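Long-range contacts in PA0833-PD protein (Pseudomonas aeruginosa PAO1, PDB 6JFW), which probably binds peptidoglycan through this OmpA C-like periplasmic domain of a larger outer-membrane protein: residues Asp26-Pro32 and Arg132-Arg138; Asn82-Gln87 and Thr109-Pro114; Lys4-Leu9 and Ser58-Tyr62. All coordinates share one frame; numbering follows the deposited sequence.

How the contacts relate
All three contacts belong to one OmpA C-like domain and are arranged around its mixed beta sheet. Contact 1 pairs two of the sheet's inner strands, its centre about 5 Å from that of the chain. Contact 3 covers one end of the same sheet: centre to centre the two are about 13 Å apart, and they touch where Leu-137 CD2 meets Phe-59 CE1 at 3.8 Å. Contact 2 packs helix 79-99 against an edge strand, 107-111; its nearest atoms stay about 6 Å from contact 1, and along the chain it is nested between that contact's segments. Contacts 2 and 3, with centres about 26 Å apart, lie on opposite sides of the chain's centre.

Contact 1. Residues Asp26-Pro32 and Arg132-Arg138; sequences DIKLIMP and RVEVNLR
Ile-27, Leu-29 and Met-31 pair with Leu-137, Val-135 and Val-133 as hydrogen-bonded pairs of an antiparallel ladder, strand directions 165° apart. Six backbone bonds, among them Leu-137 N to Ile-27 O at 2.8 Å, fix the register. These six side chains share one apolar face, where Met-31 SD reaches Val-135 CG2 at 3.9 Å and Leu-29 CD1 approaches Val-135 CB at 4.1 Å.

The other face is largely polar, though Ile-30 and Pro-32 join it. Glu-134 extends with CG anti to its carbonyl carbon (chi1 -66°), running alongside Ile-30, whose CD1 lies 3.4 Å from Glu-134 CG. Arg-132 grips Glu-134 side-on: NE at 2.7 Å and NH2 both donate to the single oxygen OE2, which lies in the guanidinium plane. Glu-134 OE1 meets Lys-28 NZ in a long salt bridge, so the carboxylate links two cations. The Lys-28 chain lies beside Asn-136, with CE 3.4 Å from Asn-136 OD1, while Asn-136 ND2 bonds Glu-68.

Strands 19-23 and 65-72 flank the pair. Leu-55 and Phe-59 of helix 49-61 pack on Leu-29, Val-135 and Leu-137, with Phe-48 and Phe-37 beside Met-31 and Val-133; Tyr-72 of strand 65-72 makes a cation-pi contact with Arg-132.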
loop_
_atom_site.group_PDB
_atom_site.type_symbol
_atom_site.label_atom_id
_atom_site.label_comp_id
_atom_site.label_asym_id
_atom_site.label_seq_id
_atom_site.Cartn_x
_atom_site.Cartn_y
_atom_site.Cartn_z
ATOM N N ASP A 26 5.460 -14.075 1.982
ATOM C CA ASP A 26 4.772 -12.811 2.198
ATOM C C ASP A 26 3.611 -12.616 1.229
ATOM O O ASP A 26 3.546 -13.219 0.155
ATOM C CB ASP A 26 5.745 -11.639 2.054
ATOM C CG ASP A 26 6.905 -11.720 3.020
ATOM O OD1 ASP A 26 6.830 -12.515 3.979
ATOM O OD2 ASP A 26 7.893 -10.982 2.821
ATOM N N ILE A 27 2.692 -11.740 1.632
ATOM C CA ILE A 27 1.644 -11.210 0.770
ATOM C C ILE A 27 1.910 -9.724 0.586
ATOM O O ILE A 27 2.136 -9.004 1.566
ATOM C CB ILE A 27 0.243 -11.441 1.364
ATOM C CG1 ILE A 27 0.003 -12.930 1.619
ATOM C CG2 ILE A 27 -0.830 -10.867 0.445
ATOM C CD1 ILE A 27 -1.317 -13.221 2.305
ATOM N N LYS A 28 1.892 -9.266 -0.662
ATOM C CA LYS A 28 2.099 -7.860 -0.982
ATOM C C LYS A 28 0.873 -7.315 -1.697
ATOM O O LYS A 28 0.372 -7.934 -2.641
ATOM C CB LYS A 28 3.342 -7.664 -1.852
ATOM C CG LYS A 28 3.540 -6.229 -2.313
ATOM C CD LYS A 28 4.606 -6.140 -3.386
ATOM C CE LYS A 28 5.991 -6.375 -2.820
ATOM N NZ LYS A 28 6.998 -6.489 -3.908
ATOM N N LEU A 29 0.398 -6.159 -1.246
ATOM C CA LEU A 29 -0.728 -5.466 -1.859
ATOM C C LEU A 29 -0.214 -4.195 -2.520
ATOM O O LEU A 29 0.352 -3.328 -1.845
ATOM C CB LEU A 29 -1.796 -5.143 -0.814
ATOM C CG LEU A 29 -2.230 -6.343 0.032
ATOM C CD1 LEU A 29 -2.915 -5.893 1.308
ATOM C CD2 LEU A 29 -3.140 -7.251 -0.771
ATOM N N ILE A 30 -0.398 -4.092 -3.835
ATOM C CA ILE A 30 -0.020 -2.905 -4.595
ATOM C C ILE A 30 -1.243 -2.012 -4.717
ATOM O O ILE A 30 -2.254 -2.409 -5.306
ATOM C CB ILE A 30 0.516 -3.263 -5.990
ATOM C CG1 ILE A 30 1.631 -4.303 -5.902
ATOM C CG2 ILE A 30 1.004 -1.999 -6.698
ATOM C CD1 ILE A 30 2.904 -3.772 -5.345
ATOM N N MET A 31 -1.148 -0.802 -4.180
ATOM C CA MET A 31 -2.232 0.168 -4.275
ATOM C C MET A 31 -1.793 1.318 -5.171
ATOM O O MET A 31 -1.020 2.186 -4.733
ATOM C CB MET A 31 -2.617 0.668 -2.880
ATOM C CG MET A 31 -3.054 -0.476 -1.963
ATOM S SD MET A 31 -3.142 -0.108 -0.199
ATOM C CE MET A 31 -3.387 1.661 -0.212
ATOM N N PRO A 32 -2.232 1.361 -6.430
ATOM C CA PRO A 32 -1.759 2.409 -7.343
ATOM C C PRO A 32 -2.185 3.788 -6.870
ATOM O O PRO A 32 -3.265 3.971 -6.304
ATOM C CB PRO A 32 -2.421 2.049 -8.680
ATOM C CG PRO A 32 -2.895 0.637 -8.529
ATOM C CD PRO A 32 -3.192 0.452 -7.077
ATOM N N ARG A 132 2.852 4.550 -6.065
ATOM C CA ARG A 132 2.031 3.517 -5.456
ATOM C C ARG A 132 2.371 3.430 -3.978
ATOM O O ARG A 132 3.406 3.929 -3.528
ATOM C CB ARG A 132 2.262 2.160 -6.127
ATOM C CG ARG A 132 3.574 1.514 -5.699
ATOM C CD ARG A 132 4.293 0.833 -6.851
ATOM N NE ARG A 132 5.440 0.061 -6.380
ATOM C CZ ARG A 132 6.709 0.429 -6.527
ATOM N NH1 ARG A 132 7.011 1.563 -7.143
ATOM N NH2 ARG A 132 7.681 -0.344 -6.059
ATOM N N VAL A 133 1.484 2.782 -3.231
ATOM C CA VAL A 133 1.748 2.373 -1.858
ATOM C C VAL A 133 1.657 0.856 -1.809
ATOM O O VAL A 133 0.731 0.268 -2.378
ATOM C CB VAL A 133 0.770 3.021 -0.862
ATOM C CG1 VAL A 133 0.836 2.316 0.485
ATOM C CG2 VAL A 133 1.089 4.497 -0.696
ATOM N N GLU A 134 2.628 0.227 -1.155
ATOM C CA GLU A 134 2.668 -1.218 -1.006
ATOM C C GLU A 134 2.466 -1.587 0.457
ATOM O O GLU A 134 3.033 -0.952 1.352
ATOM C CB GLU A 134 3.995 -1.785 -1.522
ATOM C CG GLU A 134 4.169 -1.614 -3.022
ATOM C CD GLU A 134 5.441 -2.242 -3.569
ATOM O OE1 GLU A 134 6.195 -2.864 -2.791
ATOM O OE2 GLU A 134 5.672 -2.128 -4.794
ATOM N N VAL A 135 1.639 -2.600 0.695
ATOM C CA VAL A 135 1.419 -3.155 2.026
ATOM C C VAL A 135 1.979 -4.569 2.023
ATOM O O VAL A 135 1.434 -5.461 1.362
ATOM C CB VAL A 135 -0.064 -3.156 2.417
ATOM C CG1 VAL A 135 -0.230 -3.710 3.828
ATOM C CG2 VAL A 135 -0.649 -1.759 2.312
ATOM N N ASN A 136 3.064 -4.778 2.759
ATOM C CA ASN A 136 3.686 -6.089 2.874
ATOM C C ASN A 136 3.245 -6.749 4.173
ATOM O O ASN A 136 3.347 -6.148 5.248
ATOM C CB ASN A 136 5.210 -5.979 2.824
ATOM C CG ASN A 136 5.700 -5.243 1.590
ATOM O OD1 ASN A 136 5.475 -5.682 0.462
ATOM N ND2 ASN A 136 6.382 -4.123 1.800
ATOM N N LEU A 137 2.746 -7.978 4.067
ATOM C CA LEU A 137 2.341 -8.781 5.217
ATOM C C LEU A 137 3.338 -9.925 5.359
ATOM O O LEU A 137 3.392 -10.821 4.510
ATOM C CB LEU A 137 0.917 -9.310 5.049
ATOM C CG LEU A 137 -0.213 -8.304 4.806
ATOM C CD1 LEU A 137 -1.521 -9.030 4.516
ATOM C CD2 LEU A 137 -0.380 -7.367 5.989
ATOM N N ARG A 138 4.126 -9.889 6.424
ATOM C CA ARG A 138 5.146 -10.878 6.691
ATOM C C ARG A 138 4.784 -11.722 7.897
ATOM O O ARG A 138 4.516 -11.160 8.965
ATOM C CB ARG A 138 6.452 -10.192 6.948
ATOM C CG ARG A 138 7.409 -11.138 7.432
ATOM C CD ARG A 138 8.672 -10.471 7.334
ATOM N NE ARG A 138 9.464 -11.223 6.335
ATOM C CZ ARG A 138 10.407 -10.713 5.577
ATOM N NH1 ARG A 138 10.638 -9.423 5.671
ATOM N NH2 ARG A 138 11.117 -11.362 4.620
#

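Contact 2. Residues Asn82-Gln87 and Thr109-Pro114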
loop_
_atom_site.group_PDB
_atom_site.type_symbol
_atom_site.label_atom_id
_atom_site.label_comp_id
_atom_site.label_asym_id
_atom_site.label_seq_id
_atom_site.Cartn_x
_atom_site.Cartn_y
_atom_site.Cartn_z
ATOM N N ASN A 82 10.862 13.473 -3.231
ATOM C CA ASN A 82 10.085 12.266 -3.500
ATOM C C ASN A 82 9.962 11.394 -2.258
ATOM O O ASN A 82 8.895 10.825 -1.996
ATOM C CB ASN A 82 10.721 11.473 -4.638
ATOM C CG ASN A 82 10.426 12.065 -5.995
ATOM O OD1 ASN A 82 9.396 12.709 -6.193
ATOM N ND2 ASN A 82 11.329 11.849 -6.943
ATOM N N MET A 83 11.049 11.252 -1.497
ATOM C CA MET A 83 10.981 10.524 -0.235
ATOM C C MET A 83 9.956 11.163 0.693
ATOM O O MET A 83 9.135 10.472 1.309
ATOM C CB MET A 83 12.362 10.492 0.420
ATOM C CG MET A 83 13.428 9.812 -0.422
ATOM S SD MET A 83 13.505 8.036 -0.163
ATOM C CE MET A 83 14.205 7.978 1.480
ATOM N N ASP A 84 9.993 12.494 0.791
ATOM C CA ASP A 84 8.991 13.263 1.520
ATOM C C ASP A 84 7.579 12.905 1.065
ATOM O O ASP A 84 6.730 12.508 1.870
ATOM C CB ASP A 84 9.270 14.755 1.309
ATOM C CG ASP A 84 8.492 15.651 2.248
ATOM O OD1 ASP A 84 7.303 15.376 2.515
ATOM O OD2 ASP A 84 9.077 16.650 2.712
ATOM N N LEU A 85 7.316 13.063 -0.234
ATOM C CA LEU A 85 5.980 12.815 -0.768
ATOM C C LEU A 85 5.543 11.375 -0.530
ATOM O O LEU A 85 4.388 11.121 -0.171
ATOM C CB LEU A 85 5.947 13.141 -2.260
ATOM C CG LEU A 85 6.071 14.613 -2.651
ATOM C CD1 LEU A 85 6.177 14.751 -4.161
ATOM C CD2 LEU A 85 4.882 15.395 -2.123
ATOM N N SER A 86 6.452 10.420 -0.732
ATOM C CA SER A 86 6.099 9.017 -0.540
ATOM C C SER A 86 5.858 8.703 0.930
ATOM O O SER A 86 4.963 7.918 1.264
ATOM C CB SER A 86 7.195 8.118 -1.116
ATOM O OG SER A 86 8.402 8.257 -0.389
ATOM N N GLN A 87 6.650 9.303 1.823
ATOM C CA GLN A 87 6.402 9.159 3.254
ATOM C C GLN A 87 5.022 9.682 3.631
ATOM O O GLN A 87 4.311 9.060 4.432
ATOM C CB GLN A 87 7.490 9.889 4.043
ATOM C CG GLN A 87 7.125 10.198 5.486
ATOM C CD GLN A 87 7.737 9.227 6.487
ATOM O OE1 GLN A 87 7.966 8.069 6.176
ATOM N NE2 GLN A 87 8.000 9.708 7.691
ATOM N N THR A 109 5.865 2.160 8.729
ATOM C CA THR A 109 5.711 2.848 7.455
ATOM C C THR A 109 7.025 3.472 7.022
ATOM O O THR A 109 7.806 3.952 7.851
ATOM C CB THR A 109 4.631 3.940 7.497
ATOM O OG1 THR A 109 5.192 5.157 8.002
ATOM C CG2 THR A 109 3.468 3.519 8.371
ATOM N N ARG A 110 7.255 3.453 5.712
ATOM C CA ARG A 110 8.408 4.082 5.092
ATOM C C ARG A 110 7.963 4.792 3.828
ATOM O O ARG A 110 6.953 4.435 3.215
ATOM C CB ARG A 110 9.491 3.060 4.737
ATOM C CG ARG A 110 9.497 1.851 5.636
ATOM C CD ARG A 110 10.580 0.859 5.247
ATOM N NE ARG A 110 11.777 1.516 4.741
ATOM C CZ ARG A 110 12.299 1.284 3.541
ATOM N NH1 ARG A 110 13.387 1.923 3.157
ATOM N NH2 ARG A 110 11.734 0.408 2.727
ATOM N N GLY A 111 8.716 5.818 3.457
ATOM C CA GLY A 111 8.740 6.323 2.098
ATOM C C GLY A 111 10.037 5.853 1.461
ATOM O O GLY A 111 11.082 5.833 2.116
ATOM N N MET A 112 9.957 5.442 0.201
ATOM C CA MET A 112 11.130 4.987 -0.526
ATOM C C MET A 112 11.432 5.838 -1.743
ATOM O O MET A 112 12.434 5.587 -2.424
ATOM C CB MET A 112 10.958 3.525 -0.943
ATOM C CG MET A 112 10.984 2.593 0.236
ATOM S SD MET A 112 12.505 1.651 0.286
ATOM C CE MET A 112 12.080 0.342 -0.847
ATOM N N GLY A 113 10.609 6.845 -2.020
ATOM C CA GLY A 113 10.776 7.672 -3.185
ATOM C C GLY A 113 10.875 6.847 -4.449
ATOM O O GLY A 113 10.096 5.918 -4.683
ATOM N N PRO A 114 11.875 7.154 -5.276
ATOM C CA PRO A 114 11.985 6.512 -6.589
ATOM C C PRO A 114 12.667 5.154 -6.584
ATOM O O PRO A 114 12.858 4.581 -7.663
ATOM C CB PRO A 114 12.803 7.534 -7.397
ATOM C CG PRO A 114 13.501 8.409 -6.374
ATOM C CD PRO A 114 12.992 8.072 -5.006
#
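Ser-86 meets the chain around Gly-113, near the end of strand 107-111, through its hydroxyl: Gly-113 N donates to Ser-86 OG at 3.1 Å with an N-H...O angle of 156°. The torsion chi1 of 66° sets Ser-86 OG between its own backbone N and carbonyl carbon, 3.2 Å from Gly-111 CA. Ser-86 OG also lies near the helix carbonyls Asn-82 O and Met-83 O, at 3.1 and 2.9 Å, either of which could take its proton.

Two glycines line this close approach. Gly-111 CA comes within 3.9 Å of Gln-87 CA, bare of a side chain against the helix backbone, and Gly-113 has a positive phi of 53°. Beside them Met-83, bent at chi2 and chi3, lays SD 3.4 Å from Met-112 C.

The exposed side is looser: Gln-87 brings OE1 no nearer than 3.6 Å to Gly-111 N. Asn-82 is buried, but its CB meets Pro-114 CD only in van der Waals contact at 4.1 Å; its amide is instead bonded to Thr-76 O.

The contact closes the beta-alpha-beta unit of strand 65-72, helix 79-99 and strand 107-111. Backbone bonds of Arg-110 and Met-112 with Gly-71 join the second strand to the first beneath the helix.

Contact 3. Residues Lys4-Leu9 and Ser58-Tyr62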
loop_
_atom_site.group_PDB
_atom_site.type_symbol
_atom_site.label_atom_id
_atom_site.label_comp_id
_atom_site.label_asym_id
_atom_site.label_seq_id
_atom_site.Cartn_x
_atom_site.Cartn_y
_atom_site.Cartn_z
ATOM N N LYS A 4 -5.052 -18.716 3.377
ATOM C CA LYS A 4 -6.445 -18.354 3.606
ATOM C C LYS A 4 -6.641 -16.844 3.534
ATOM O O LYS A 4 -7.573 -16.363 2.879
ATOM C CB LYS A 4 -6.907 -18.906 4.953
ATOM C CG LYS A 4 -8.408 -18.923 5.144
ATOM C CD LYS A 4 -8.788 -19.892 6.251
ATOM C CE LYS A 4 -10.151 -19.569 6.832
ATOM N NZ LYS A 4 -10.143 -18.243 7.506
ATOM N N GLN A 5 -5.769 -16.079 4.195
ATOM C CA GLN A 5 -5.870 -14.627 4.098
ATOM C C GLN A 5 -5.665 -14.158 2.665
ATOM O O GLN A 5 -6.353 -13.240 2.204
ATOM C CB GLN A 5 -4.866 -13.945 5.028
ATOM C CG GLN A 5 -5.013 -12.425 5.031
ATOM C CD GLN A 5 -4.094 -11.733 6.016
ATOM O OE1 GLN A 5 -3.082 -12.291 6.439
ATOM N NE2 GLN A 5 -4.448 -10.509 6.391
ATOM N N GLU A 6 -4.730 -14.781 1.941
ATOM C CA GLU A 6 -4.496 -14.386 0.554
ATOM C C GLU A 6 -5.760 -14.548 -0.280
ATOM O O GLU A 6 -6.118 -13.659 -1.064
ATOM C CB GLU A 6 -3.354 -15.197 -0.061
ATOM C CG GLU A 6 -2.970 -14.679 -1.445
ATOM C CD GLU A 6 -2.193 -15.679 -2.281
ATOM O OE1 GLU A 6 -1.687 -16.672 -1.721
ATOM O OE2 GLU A 6 -2.094 -15.465 -3.509
ATOM N N ALA A 7 -6.452 -15.678 -0.125
ATOM C CA ALA A 7 -7.680 -15.898 -0.882
ATOM C C ALA A 7 -8.771 -14.926 -0.459
ATOM O O ALA A 7 -9.543 -14.446 -1.297
ATOM C CB ALA A 7 -8.150 -17.342 -0.714
ATOM N N GLU A 8 -8.854 -14.625 0.837
ATOM C CA GLU A 8 -9.822 -13.638 1.300
ATOM C C GLU A 8 -9.499 -12.253 0.759
ATOM O O GLU A 8 -10.404 -11.493 0.394
ATOM C CB GLU A 8 -9.864 -13.626 2.824
ATOM C CG GLU A 8 -10.862 -14.587 3.426
ATOM C CD GLU A 8 -10.607 -14.832 4.894
ATOM O OE1 GLU A 8 -10.513 -16.013 5.291
ATOM O OE2 GLU A 8 -10.483 -13.850 5.654
ATOM N N LEU A 9 -8.213 -11.907 0.693
ATOM C CA LEU A 9 -7.828 -10.604 0.163
ATOM C C LEU A 9 -8.121 -10.501 -1.328
ATOM O O LEU A 9 -8.613 -9.467 -1.796
ATOM C CB LEU A 9 -6.351 -10.340 0.448
ATOM C CG LEU A 9 -6.085 -9.945 1.899
ATOM C CD1 LEU A 9 -4.600 -9.957 2.214
ATOM C CD2 LEU A 9 -6.685 -8.578 2.174
ATOM N N SER A 58 -9.472 -7.409 7.477
ATOM C CA SER A 58 -8.616 -8.570 7.248
ATOM C C SER A 58 -7.418 -8.562 8.190
ATOM O O SER A 58 -7.109 -9.576 8.827
ATOM C CB SER A 58 -8.152 -8.600 5.792
ATOM O OG SER A 58 -7.258 -9.677 5.570
ATOM N N PHE A 59 -6.730 -7.419 8.290
ATOM C CA PHE A 59 -5.569 -7.325 9.171
ATOM C C PHE A 59 -5.951 -7.618 10.617
ATOM O O PHE A 59 -5.210 -8.295 11.339
ATOM C CB PHE A 59 -4.931 -5.935 9.075
ATOM C CG PHE A 59 -4.487 -5.541 7.687
ATOM C CD1 PHE A 59 -4.282 -6.488 6.695
ATOM C CD2 PHE A 59 -4.260 -4.208 7.387
ATOM C CE1 PHE A 59 -3.871 -6.106 5.427
ATOM C CE2 PHE A 59 -3.850 -3.820 6.127
ATOM C CZ PHE A 59 -3.654 -4.770 5.145
ATOM N N LYS A 60 -7.103 -7.105 11.060
ATOM C CA LYS A 60 -7.560 -7.359 12.422
ATOM C C LYS A 60 -7.862 -8.832 12.649
ATOM O O LYS A 60 -7.650 -9.346 13.753
ATOM C CB LYS A 60 -8.803 -6.527 12.728
ATOM C CG LYS A 60 -8.503 -5.130 13.220
ATOM C CD LYS A 60 -9.618 -4.619 14.120
ATOM C CE LYS A 60 -10.851 -4.259 13.313
ATOM N NZ LYS A 60 -10.472 -3.728 11.972
ATOM N N GLN A 61 -8.361 -9.515 11.624
ATOM C CA GLN A 61 -8.735 -10.917 11.760
ATOM C C GLN A 61 -7.514 -11.828 11.730
ATOM O O GLN A 61 -7.438 -12.795 12.497
ATOM C CB GLN A 61 -9.714 -11.283 10.648
ATOM C CG GLN A 61 -10.415 -12.603 10.816
ATOM C CD GLN A 61 -11.179 -12.982 9.569
ATOM O OE1 GLN A 61 -10.647 -13.648 8.683
ATOM N NE2 GLN A 61 -12.427 -12.540 9.481
ATOM N N TYR A 62 -6.547 -11.534 10.862
ATOM C CA TYR A 62 -5.333 -12.341 10.725
ATOM C C TYR A 62 -4.212 -11.646 11.487
ATOM O O TYR A 62 -3.515 -10.781 10.960
ATOM C CB TYR A 62 -4.994 -12.553 9.260
ATOM C CG TYR A 62 -6.029 -13.415 8.614
ATOM C CD1 TYR A 62 -6.075 -14.773 8.877
ATOM C CD2 TYR A 62 -6.999 -12.868 7.790
ATOM C CE1 TYR A 62 -7.032 -15.570 8.315
ATOM C CE2 TYR A 62 -7.959 -13.660 7.217
ATOM C CZ TYR A 62 -7.972 -15.013 7.487
ATOM O OH TYR A 62 -8.923 -15.831 6.933
HETATM O O HOH W 1 -2.914 -9.381 8.662
#
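The N-terminal helix 3-12 packs here against the C-terminal end of helix 49-61, where Tyr-62 is the first residue to leave helical geometry. Gln-5 carries much of the contact. Its CB stands over the face of the Tyr-62 ring, 3.7 Å from the centroid and 14° off the normal, a CH-pi contact. From there the side chain runs antiparallel to that of the tyrosine, its amide tilted against the ring.

An extended chain, with CG anti to the backbone N (chi1 -176°), carries the Gln-5 amide across to the other helix. Gln-5 NE2 donates to Ser-58 OG at 3.0 Å, a nearly straight bond (163°) lying close to the amide plane. Gln-5 NE2 also donates to a water oxygen, likewise at 3.0 Å, which in turn donates to Tyr-62 O. Leu-9 CD2 also packs against Ser-58, 3.6 Å from its OG.

At the outer end of the ring, Lys-4 NZ donates to Tyr-62 OH at 2.8 Å, a tentative bond because the position of this hydroxyl is uncertain. The Glu-8 carboxylate also lies at this hydroxyl, but is modelled too close for a bond to be read.

Two donor interactions, one direct and one through water, thus fix the rotation of the Gln-5 amide and tie it to both Ser-58 and the end of the helix. Arg-106 donates to Phe-59 O and Tyr-62 O, and its positive charge would probably offset the partial negative charge at this helix end.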